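Local coordinates for Nitrate/nitrite sensor protein NarX (Escherichia coli K12, PDB 3EZI) that senses nitrate and nitrite as a membrane-bound histidine kinase and signals to NarL and NarP, this chain being its periplasmic sensor domain, at residues A[43-48]-A[98-103]. Numbering follows the deposited sequence.
Sequences AELTRA and SGFDRT
The ring of Phe-100 meets Leu-45 at its edge, near the ring plane, with CD1 of Leu-45 4.1 Å from CZ of Phe-100. C of Ala-48 approaches CE1 of Phe-100 obliquely, at 3.9 Å, and CB of Ala-48 lies 4.1 Å from the same CE1. The guanidinium of Arg-47 has one face over Ala-43 O, 4.0 Å from its plane and near its centre, with Glu-44 N toward the rim. Phe-100 swings its CG opposite the carbonyl carbon (chi1 -74°), which sends the ring across to helix 43-52; the side chains of Leu-45 and Phe-100 cross at about a right angle. This is apolar packing at one end of the helical bundle of the periplasmic sensor domain. Helix 3-22 adds Ile-6 against Phe-100 and Ala-5 against Ala-48, while Leu-58 of helix 55-75 touches Leu-45. With an alanine at Phe-100, Leu-45 CD1 and Ala-48 CB would probably lose their aromatic partner and a gap would open in this buried contact. Beyond the ring, OD1 of Asp-101 accepts a hydrogen bond from the backbone N of Thr-103 (2.9 Å), closing an Asx turn. NE and NH2 of Arg-47 both bind OE1 of Glu-44 side-on in a salt bridge (NH2 to OE1 3.0 Å).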
ATOM      1  N   ALA A  43      -1.232  13.194   1.852  1.00 14.84           N
ATOM      2  CA  ALA A  43      -2.393  14.084   2.042  1.00 16.69           C
ATOM      3  C   ALA A  43      -3.398  14.000   0.867  1.00 18.55           C
ATOM      4  O   ALA A  43      -4.614  14.062   1.051  1.00 18.09           O
ATOM      5  CB  ALA A  43      -1.936  15.528   2.225  1.00 19.20           C
ATOM      6  N   GLU A  44      -2.890  13.851  -0.345  1.00 21.65           N
ATOM      7  CA  GLU A  44      -3.773  13.755  -1.513  1.00 22.66           C
ATOM      8  C   GLU A  44      -4.558  12.442  -1.554  1.00 24.96           C
ATOM      9  O   GLU A  44      -5.749  12.409  -1.928  1.00 23.33           O
ATOM     10  CB  GLU A  44      -2.948  13.920  -2.791  1.00 27.70           C
ATOM     11  CG  GLU A  44      -3.778  13.882  -4.104  1.00 26.51           C
ATOM     12  CD  GLU A  44      -4.931  14.911  -4.169  1.00 31.55           C
ATOM     13  OE1 GLU A  44      -4.876  15.980  -3.517  1.00 32.17           O
ATOM     14  OE2 GLU A  44      -5.910  14.650  -4.915  1.00 30.98           O
ATOM     15  N   LEU A  45      -3.911  11.342  -1.190  1.00 23.96           N
ATOM     16  CA  LEU A  45      -4.628  10.097  -1.189  1.00 25.85           C
ATOM     17  C   LEU A  45      -5.819  10.296  -0.270  1.00 25.86           C
ATOM     18  O   LEU A  45      -6.948   9.912  -0.596  1.00 24.50           O
ATOM     19  CB  LEU A  45      -3.725   8.972  -0.686  1.00 25.67           C
ATOM     20  CG  LEU A  45      -4.076   7.524  -0.956  1.00 25.24           C
ATOM     21  CD1 LEU A  45      -4.661   7.277  -2.378  1.00 24.22           C
ATOM     22  CD2 LEU A  45      -2.812   6.733  -0.755  1.00 18.16           C
ATOM     23  N   THR A  46      -5.569  10.944   0.867  1.00 22.70           N
ATOM     24  CA  THR A  46      -6.614  11.200   1.835  1.00 22.72           C
ATOM     25  C   THR A  46      -7.721  12.142   1.342  1.00 20.79           C
ATOM     26  O   THR A  46      -8.921  11.859   1.521  1.00 18.96           O
ATOM     27  CB  THR A  46      -6.021  11.759   3.137  1.00 27.13           C
ATOM     28  OG1 THR A  46      -4.991  10.876   3.606  1.00 27.79           O
ATOM     29  CG2 THR A  46      -7.110  11.894   4.197  1.00 21.39           C
ATOM     30  N   ARG A  47      -7.336  13.256   0.732  1.00 19.59           N
ATOM     31  CA  ARG A  47      -8.342  14.185   0.252  1.00 20.18           C
ATOM     32  C   ARG A  47      -9.188  13.502  -0.816  1.00 19.63           C
ATOM     33  O   ARG A  47     -10.418  13.616  -0.802  1.00 19.79           O
ATOM     34  CB  ARG A  47      -7.722  15.455  -0.318  1.00 24.68           C
ATOM     35  CG  ARG A  47      -7.213  16.453   0.741  1.00 26.76           C
ATOM     36  CD  ARG A  47      -6.776  17.763   0.089  1.00 27.73           C
ATOM     37  NE  ARG A  47      -5.667  17.591  -0.857  1.00 33.26           N
ATOM     38  CZ  ARG A  47      -4.382  17.803  -0.567  1.00 26.83           C
ATOM     39  NH1 ARG A  47      -4.027  18.198   0.640  1.00 26.95           N
ATOM     40  NH2 ARG A  47      -3.458  17.617  -1.495  1.00 33.84           N
ATOM     41  N   ALA A  48      -8.549  12.775  -1.725  1.00 15.77           N
ATOM     42  CA  ALA A  48      -9.325  12.084  -2.763  1.00 18.91           C
ATOM     43  C   ALA A  48     -10.282  11.045  -2.178  1.00 20.22           C
ATOM     44  O   ALA A  48     -11.435  10.867  -2.664  1.00 18.14           O
ATOM     45  CB  ALA A  48      -8.342  11.415  -3.792  1.00 18.46           C
ATOM     46  N   SER A  98     -10.881   1.355  -7.856  0.50 23.92           N
ATOM     47  CA  SER A  98     -12.177   1.127  -8.513  0.50 24.02           C
ATOM     48  C   SER A  98     -13.226   2.101  -8.006  0.50 25.06           C
ATOM     49  O   SER A  98     -14.057   2.588  -8.780  0.50 26.86           O
ATOM     50  CB  SER A  98     -12.671  -0.328  -8.298  0.50 25.84           C
ATOM     51  OG  SER A  98     -13.164  -0.570  -6.977  0.50 25.46           O
ATOM     52  N   GLY A  99     -13.162   2.397  -6.711  1.00 24.70           N
ATOM     53  CA  GLY A  99     -14.106   3.304  -6.075  1.00 22.39           C
ATOM     54  C   GLY A  99     -13.894   4.811  -6.281  1.00 21.32           C
ATOM     55  O   GLY A  99     -14.748   5.621  -5.928  1.00 21.53           O
ATOM     56  N   PHE A 100     -12.763   5.203  -6.838  1.00 20.95           N
ATOM     57  CA  PHE A 100     -12.547   6.628  -7.086  1.00 22.08           C
ATOM     58  C   PHE A 100     -13.318   7.031  -8.351  1.00 23.01           C
ATOM     59  O   PHE A 100     -13.594   6.185  -9.213  1.00 21.68           O
ATOM     60  CB  PHE A 100     -11.069   6.945  -7.330  1.00 21.26           C
ATOM     61  CG  PHE A 100     -10.198   6.901  -6.103  1.00 22.50           C
ATOM     62  CD1 PHE A 100     -10.593   7.496  -4.907  1.00 25.79           C
ATOM     63  CD2 PHE A 100      -8.938   6.315  -6.168  1.00 21.48           C
ATOM     64  CE1 PHE A 100      -9.741   7.509  -3.806  1.00 27.18           C
ATOM     65  CE2 PHE A 100      -8.083   6.326  -5.068  1.00 21.53           C
ATOM     66  CZ  PHE A 100      -8.487   6.926  -3.889  1.00 23.73           C
ATOM     67  N   ASP A 101     -13.670   8.315  -8.472  1.00 23.49           N
ATOM     68  CA  ASP A 101     -14.364   8.784  -9.697  1.00 22.83           C
ATOM     69  C   ASP A 101     -13.208   9.008 -10.680  1.00 25.14           C
ATOM     70  O   ASP A 101     -12.367   9.895 -10.479  1.00 21.87           O
ATOM     71  CB  ASP A 101     -15.140  10.101  -9.455  1.00 23.34           C
ATOM     72  CG  ASP A 101     -16.013  10.524 -10.670  1.00 30.22           C
ATOM     73  OD1 ASP A 101     -15.585  10.349 -11.835  1.00 24.91           O
ATOM     74  OD2 ASP A 101     -17.132  11.059 -10.456  1.00 30.59           O
ATOM     75  N   ARG A 102     -13.155   8.163 -11.717  1.00 22.47           N
ATOM     76  CA  ARG A 102     -12.112   8.203 -12.735  1.00 22.52           C
ATOM     77  C   ARG A 102     -12.563   8.959 -14.008  1.00 23.51           C
ATOM     78  O   ARG A 102     -11.886   8.900 -15.047  1.00 21.94           O
ATOM     79  CB  ARG A 102     -11.714   6.751 -13.098  1.00 26.44           C
ATOM     80  CG  ARG A 102     -10.925   5.976 -12.007  1.00 29.58           C
ATOM     81  CD  ARG A 102     -11.017   4.449 -12.150  1.00 31.76           C
ATOM     82  NE  ARG A 102     -12.361   3.965 -11.855  1.00 31.69           N
ATOM     83  CZ  ARG A 102     -13.228   3.526 -12.775  1.00 34.45           C
ATOM     84  NH1 ARG A 102     -12.890   3.490 -14.060  1.00 25.61           N
ATOM     85  NH2 ARG A 102     -14.454   3.159 -12.401  1.00 31.38           N
ATOM     86  N   THR A 103     -13.692   9.672 -13.946  1.00 21.47           N
ATOM     87  CA  THR A 103     -14.170  10.398 -15.140  1.00 23.81           C
ATOM     88  C   THR A 103     -13.442  11.742 -15.409  1.00 27.96           C
ATOM     89  O   THR A 103     -12.950  12.399 -14.480  1.00 27.86           O
ATOM     90  CB  THR A 103     -15.693  10.654 -15.068  1.00 22.37           C
ATOM     91  OG1 THR A 103     -15.984  11.576 -14.003  1.00 20.37           O
ATOM     92  CG2 THR A 103     -16.429   9.333 -14.856  1.00 18.79           C
TER